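Local coordinates for coat protein (Tobacco streak virus, PDB 4Y6X) that forms the jelly-roll shell domain of the viral capsid, probably self-assembling into an icosahedral particle and, as the whole protein, binding viral RNA, at residues Leu19-Asn24 / Trp146-Lys151; Leu67-Val72 / Arg124-Cys129. One frame throughout, in Å; residues are numbered along the deposited sequence.

Contact 1 (Leu19-Asn24 / Trp146-Lys151); sequences LKLPNN and WIAISK
Lys151 grips the end of the loop 19-24 with both its backbone and its side chain, and these two hydrogen bonds carry the polar half of the contact. The first is a main-chain bond: Lys151 N gives its hydrogen to Asn24 O at 3.0 Å, with a fairly straight N-H...O angle of 159°. The donor sits well above the carbonyl plane, 40° out of it, so a lone pair is not met squarely. The second runs back along the loop, from Lys151 NZ to Asn23 O at 3.0 Å, and here the amine lies in the carbonyl plane. CG of the lysine stands anti to the backbone N, and a single bend at chi3 (-85°) turns the end of the chain back to the Asn23 carbonyl, bringing CE within 3.3 Å of Asn23 O. A long, flexible lysine suits this exposed position, since it can span two successive carbonyls of a segment that forms no regular structure. Asn23 OD1, at 4.1 Å from Lys151 NZ, is too far for a hydrogen bond.

The apolar part is small. Leu21 sets its forked end over the methyl of Ala148, with CD2 3.8 Å and CD1 4.1 Å from Ala148 CB. A short alanine at this point of the strand leaves room for a branched leucine, which also packs on Trp27.

The loop 19-24 leads into the strand 25-30, an outermost strand within this chain of one sheet of the jelly-roll beta-barrel, and 140-150 is that strand's antiparallel neighbour. The contact thus fastens the lead-in to the end of the strand 140-150 and to Lys151 just beyond it; Ser150 OG is bonded to Lys63 N at the start of the strand 63-73.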
loop_
_atom_site.group_PDB
_atom_site.type_symbol
_atom_site.label_atom_id
_atom_site.label_comp_id
_atom_site.label_asym_id
_atom_site.label_seq_id
_atom_site.Cartn_x
_atom_site.Cartn_y
_atom_site.Cartn_z
ATOM N N LEU A 19 -4.993 -14.374 -17.787
ATOM C CA LEU A 19 -4.615 -14.012 -16.401
ATOM C C LEU A 19 -3.828 -15.072 -15.649
ATOM O O LEU A 19 -3.407 -14.840 -14.501
ATOM C CB LEU A 19 -5.824 -13.647 -15.552
ATOM C CG LEU A 19 -6.705 -12.516 -16.066
ATOM C CD1 LEU A 19 -7.892 -12.375 -15.132
ATOM C CD2 LEU A 19 -5.940 -11.215 -16.169
ATOM N N LYS A 20 -3.593 -16.208 -16.285
ATOM C CA LYS A 20 -2.741 -17.251 -15.702
ATOM C C LYS A 20 -1.287 -16.866 -15.856
ATOM O O LYS A 20 -0.895 -16.252 -16.850
ATOM C CB LYS A 20 -3.056 -18.577 -16.392
ATOM C CG LYS A 20 -4.481 -19.029 -16.112
ATOM C CD LYS A 20 -4.698 -19.408 -14.647
ATOM N N LEU A 21 -0.473 -17.197 -14.860
ATOM C CA LEU A 21 1.002 -16.973 -14.927
ATOM C C LEU A 21 1.859 -18.271 -14.923
ATOM O O LEU A 21 1.417 -19.265 -14.401
ATOM C CB LEU A 21 1.431 -16.142 -13.723
ATOM C CG LEU A 21 0.805 -14.759 -13.672
ATOM C CD1 LEU A 21 1.113 -14.091 -12.379
ATOM C CD2 LEU A 21 1.293 -13.893 -14.814
ATOM N N PRO A 22 3.104 -18.208 -15.429
ATOM C CA PRO A 22 4.030 -19.308 -15.148
ATOM C C PRO A 22 4.210 -19.442 -13.641
ATOM O O PRO A 22 3.951 -18.516 -12.863
ATOM C CB PRO A 22 5.353 -18.862 -15.785
ATOM C CG PRO A 22 4.996 -17.787 -16.744
ATOM C CD PRO A 22 3.735 -17.150 -16.226
ATOM N N ASN A 23 4.726 -20.579 -13.258
ATOM C CA ASN A 23 4.846 -20.955 -11.861
ATOM C C ASN A 23 5.908 -20.165 -11.103
ATOM O O ASN A 23 5.851 -20.037 -9.891
ATOM C CB ASN A 23 5.142 -22.460 -11.869
ATOM C CG ASN A 23 4.974 -23.093 -10.538
ATOM O OD1 ASN A 23 3.950 -22.922 -9.878
ATOM N ND2 ASN A 23 5.989 -23.843 -10.114
ATOM N N ASN A 24 6.845 -19.547 -11.799
ATOM C CA ASN A 24 7.791 -18.669 -11.144
ATOM C C ASN A 24 7.416 -17.141 -11.070
ATOM O O ASN A 24 8.252 -16.296 -10.732
ATOM C CB ASN A 24 9.122 -18.822 -11.824
ATOM C CG ASN A 24 9.104 -18.322 -13.226
ATOM O OD1 ASN A 24 8.067 -18.234 -13.867
ATOM N ND2 ASN A 24 10.266 -17.987 -13.722
ATOM N N TRP A 146 -2.333 -4.032 -11.551
ATOM C CA TRP A 146 -1.922 -5.429 -11.340
ATOM C C TRP A 146 -0.587 -5.606 -12.054
ATOM O O TRP A 146 -0.480 -5.220 -13.183
ATOM C CB TRP A 146 -2.936 -6.401 -11.913
ATOM C CG TRP A 146 -4.106 -6.458 -11.110
ATOM C CD1 TRP A 146 -5.210 -5.690 -11.237
ATOM C CD2 TRP A 146 -4.328 -7.287 -9.970
ATOM N NE1 TRP A 146 -6.118 -5.995 -10.254
ATOM C CE2 TRP A 146 -5.618 -6.989 -9.479
ATOM C CE3 TRP A 146 -3.601 -8.291 -9.359
ATOM C CZ2 TRP A 146 -6.173 -7.613 -8.348
ATOM C CZ3 TRP A 146 -4.151 -8.931 -8.226
ATOM C CH2 TRP A 146 -5.432 -8.601 -7.763
ATOM N N ILE A 147 0.395 -6.188 -11.386
ATOM C CA ILE A 147 1.705 -6.387 -11.896
ATOM C C ILE A 147 2.108 -7.832 -11.668
ATOM O O ILE A 147 1.970 -8.346 -10.556
ATOM C CB ILE A 147 2.670 -5.455 -11.199
ATOM C CG1 ILE A 147 2.113 -4.064 -11.244
ATOM C CG2 ILE A 147 4.013 -5.455 -11.875
ATOM C CD1 ILE A 147 2.845 -3.102 -10.351
ATOM N N ALA A 148 2.588 -8.480 -12.711
ATOM C CA ALA A 148 3.141 -9.810 -12.589
ATOM C C ALA A 148 4.653 -9.647 -12.396
ATOM O O ALA A 148 5.305 -9.009 -13.206
ATOM C CB ALA A 148 2.867 -10.619 -13.806
ATOM N N ILE A 149 5.154 -10.218 -11.287
ATOM C CA ILE A 149 6.524 -10.138 -10.900
ATOM C C ILE A 149 7.101 -11.523 -10.636
ATOM O O ILE A 149 6.369 -12.499 -10.444
ATOM C CB ILE A 149 6.706 -9.291 -9.670
ATOM C CG1 ILE A 149 5.956 -9.882 -8.512
ATOM C CG2 ILE A 149 6.259 -7.861 -9.953
ATOM C CD1 ILE A 149 6.331 -9.270 -7.177
ATOM N N SER A 150 8.406 -11.591 -10.577
ATOM C CA SER A 150 9.094 -12.805 -10.099
ATOM C C SER A 150 8.637 -13.125 -8.693
ATOM O O SER A 150 8.478 -12.220 -7.852
ATOM C CB SER A 150 10.649 -12.651 -10.151
ATOM O OG SER A 150 11.104 -11.377 -9.727
ATOM N N LYS A 151 8.362 -14.399 -8.475
ATOM C CA LYS A 151 7.780 -14.877 -7.226
ATOM C C LYS A 151 8.762 -14.676 -6.069
ATOM O O LYS A 151 9.906 -15.084 -6.154
ATOM C CB LYS A 151 7.450 -16.337 -7.339
ATOM C CG LYS A 151 6.876 -16.970 -6.103
ATOM C CD LYS A 151 6.435 -18.407 -6.496
ATOM C CE LYS A 151 5.047 -18.394 -7.097
ATOM N NZ LYS A 151 4.485 -19.760 -7.257
#

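Contact 2 (Leu67-Val72 / Arg124-Cys129); sequences LLIGFV and RAIVWC
Leu67 and Ile126 meet tip to tip in the interior of the jelly-roll sandwich, where the strand 63-73 of one four-stranded sheet faces the strand 125-130 of the other. The segment axes are 11.2 Å apart and 22° from parallel, a spacing bridged by side chains, with no hydrogen bonds between the two. Leu67 opens the series: its CD2 comes 3.5 Å from Ile126 CD1. Branched aliphatic residues suit this end because they fill the layer between the sheets without a polar group to satisfy, and Leu67 also packs on Leu113 and Ile147 of its own sheet.

Ile69, two residues on, touches both partners. Its CG2 slides past Ile126 CD1 at 4.1 Å, while CD1 reaches CZ2 of Trp128 at 3.9 Å. Those two branches let one residue join the aliphatic end of the layer to the aromatic end. Ile126 in turn lays its own CG2 over a face of the Trp128 ring, so successive inward residues of that strand pack on each other.

At Phe71 the filling becomes aromatic. CG lies between the backbone N and the carbonyl carbon (chi1 66°), which swings the ring into the layer; the turn about CB-CG sets which way its face looks. Trp128 directs its edge at this face in a T-shaped stack, the planes at 86° to each other. Phe79 and Phe101 extend the cluster with edge-to-face contacts on Phe71. The pyrrole edge leads: Trp128 NE1 stands over the centre of the Phe71 ring, 3.5 Å from CZ.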
loop_
_atom_site.group_PDB
_atom_site.type_symbol
_atom_site.label_atom_id
_atom_site.label_comp_id
_atom_site.label_asym_id
_atom_site.label_seq_id
_atom_site.Cartn_x
_atom_site.Cartn_y
_atom_site.Cartn_z
ATOM N N LEU A 67 2.159 -5.438 -16.758
ATOM C CA LEU A 67 1.375 -4.475 -16.036
ATOM C C LEU A 67 -0.018 -4.446 -16.684
ATOM O O LEU A 67 -0.128 -4.244 -17.911
ATOM C CB LEU A 67 2.022 -3.136 -16.148
ATOM C CG LEU A 67 1.127 -1.983 -15.670
ATOM C CD1 LEU A 67 0.889 -1.998 -14.164
ATOM C CD2 LEU A 67 1.757 -0.703 -16.096
ATOM N N LEU A 68 -1.051 -4.635 -15.889
ATOM C CA LEU A 68 -2.438 -4.542 -16.306
ATOM C C LEU A 68 -3.050 -3.300 -15.770
ATOM O O LEU A 68 -2.924 -3.008 -14.548
ATOM C CB LEU A 68 -3.263 -5.672 -15.751
ATOM C CG LEU A 68 -3.285 -7.022 -16.494
ATOM C CD1 LEU A 68 -1.996 -7.446 -17.102
ATOM C CD2 LEU A 68 -3.878 -8.125 -15.624
ATOM N N ILE A 69 -3.677 -2.521 -16.653
ATOM C CA ILE A 69 -4.432 -1.406 -16.205
ATOM C C ILE A 69 -5.835 -1.421 -16.772
ATOM O O ILE A 69 -6.094 -1.942 -17.886
ATOM C CB ILE A 69 -3.733 -0.103 -16.437
ATOM C CG1 ILE A 69 -3.640 0.206 -17.879
ATOM C CG2 ILE A 69 -2.293 -0.051 -15.893
ATOM C CD1 ILE A 69 -3.966 1.651 -18.046
ATOM N N GLY A 70 -6.758 -0.877 -16.003
ATOM C CA GLY A 70 -8.141 -0.746 -16.458
ATOM C C GLY A 70 -8.646 0.580 -16.021
ATOM O O GLY A 70 -8.263 1.059 -14.960
ATOM N N PHE A 71 -9.495 1.182 -16.813
ATOM C CA PHE A 71 -10.025 2.476 -16.483
ATOM C C PHE A 71 -11.299 2.764 -17.201
ATOM O O PHE A 71 -11.632 2.113 -18.209
ATOM C CB PHE A 71 -9.009 3.572 -16.743
ATOM C CG PHE A 71 -8.674 3.743 -18.191
ATOM C CD1 PHE A 71 -7.646 3.002 -18.760
ATOM C CD2 PHE A 71 -9.354 4.662 -18.969
ATOM C CE1 PHE A 71 -7.313 3.134 -20.106
ATOM C CE2 PHE A 71 -9.043 4.803 -20.331
ATOM C CZ PHE A 71 -8.026 4.023 -20.884
ATOM N N VAL A 72 -12.020 3.734 -16.668
ATOM C CA VAL A 72 -13.146 4.370 -17.343
ATOM C C VAL A 72 -12.867 5.861 -17.410
ATOM O O VAL A 72 -12.421 6.454 -16.423
ATOM C CB VAL A 72 -14.468 4.147 -16.565
ATOM C CG1 VAL A 72 -15.619 4.850 -17.249
ATOM C CG2 VAL A 72 -14.836 2.688 -16.603
ATOM N N ARG A 124 9.572 5.018 -17.306
ATOM C CA ARG A 124 8.324 4.783 -18.016
ATOM C C ARG A 124 7.110 5.405 -17.328
ATOM O O ARG A 124 7.052 5.528 -16.111
ATOM C CB ARG A 124 8.106 3.291 -18.210
ATOM C CG ARG A 124 9.210 2.639 -19.052
ATOM C CD ARG A 124 8.616 1.579 -19.930
ATOM N NE ARG A 124 9.623 0.743 -20.583
ATOM C CZ ARG A 124 9.377 -0.483 -21.040
ATOM N NH1 ARG A 124 8.160 -1.019 -20.919
ATOM N NH2 ARG A 124 10.351 -1.186 -21.611
ATOM N N ALA A 125 6.126 5.749 -18.119
ATOM C CA ALA A 125 4.872 6.253 -17.621
ATOM C C ALA A 125 3.750 5.844 -18.513
ATOM O O ALA A 125 3.955 5.533 -19.699
ATOM C CB ALA A 125 4.918 7.760 -17.498
ATOM N N ILE A 126 2.546 5.858 -17.955
ATOM C CA ILE A 126 1.359 5.744 -18.775
ATOM C C ILE A 126 0.775 7.128 -18.900
ATOM O O ILE A 126 0.701 7.854 -17.924
ATOM C CB ILE A 126 0.397 4.726 -18.192
ATOM C CG1 ILE A 126 1.032 3.342 -18.317
ATOM C CG2 ILE A 126 -0.892 4.704 -19.008
ATOM C CD1 ILE A 126 0.667 2.494 -17.173
ATOM N N VAL A 127 0.396 7.491 -20.112
ATOM C CA VAL A 127 -0.075 8.813 -20.414
ATOM C C VAL A 127 -1.436 8.747 -21.085
ATOM O O VAL A 127 -1.627 7.970 -21.999
ATOM C CB VAL A 127 0.917 9.531 -21.370
ATOM C CG1 VAL A 127 0.416 10.922 -21.758
ATOM C CG2 VAL A 127 2.291 9.638 -20.757
ATOM N N TRP A 128 -2.372 9.581 -20.632
ATOM C CA TRP A 128 -3.684 9.723 -21.230
ATOM C C TRP A 128 -3.846 11.108 -21.880
ATOM O O TRP A 128 -3.435 12.096 -21.284
ATOM C CB TRP A 128 -4.791 9.650 -20.191
ATOM C CG TRP A 128 -5.047 8.334 -19.645
ATOM C CD1 TRP A 128 -6.056 7.522 -19.986
ATOM C CD2 TRP A 128 -4.279 7.652 -18.641
ATOM N NE1 TRP A 128 -5.976 6.335 -19.273
ATOM C CE2 TRP A 128 -4.893 6.406 -18.433
ATOM C CE3 TRP A 128 -3.139 7.980 -17.889
ATOM C CZ2 TRP A 128 -4.414 5.478 -17.504
ATOM C CZ3 TRP A 128 -2.670 7.066 -16.955
ATOM C CH2 TRP A 128 -3.319 5.840 -16.756
ATOM N N CYS A 129 -4.451 11.143 -23.063
ATOM C CA CYS A 129 -4.850 12.409 -23.741
ATOM C C CYS A 129 -6.357 12.402 -23.986
ATOM O O CYS A 129 -6.865 11.632 -24.809
ATOM C CB CYS A 129 -4.165 12.528 -25.109
ATOM S SG CYS A 129 -2.392 12.214 -25.023
#

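Near the N terminus, 19-24 passes into the strand 25-30; its partner 146-151 comes only some 120 residues later, so contact 1 closes a loop that takes in most of the modelled chain. Within that loop, 67-72 and 124-129 close the smaller one of contact 2, and the two nest without crossing. Contact 1 works at the border of one sheet, whereas contact 2 joins that sheet to the facing one across the core. Their centres lie about 19 Å apart, yet neighbouring strands connect them: Trp146 O is probably hydrogen-bonded to Leu68 N. Leu19, Trp146 and Leu68 also pack against the second subunit.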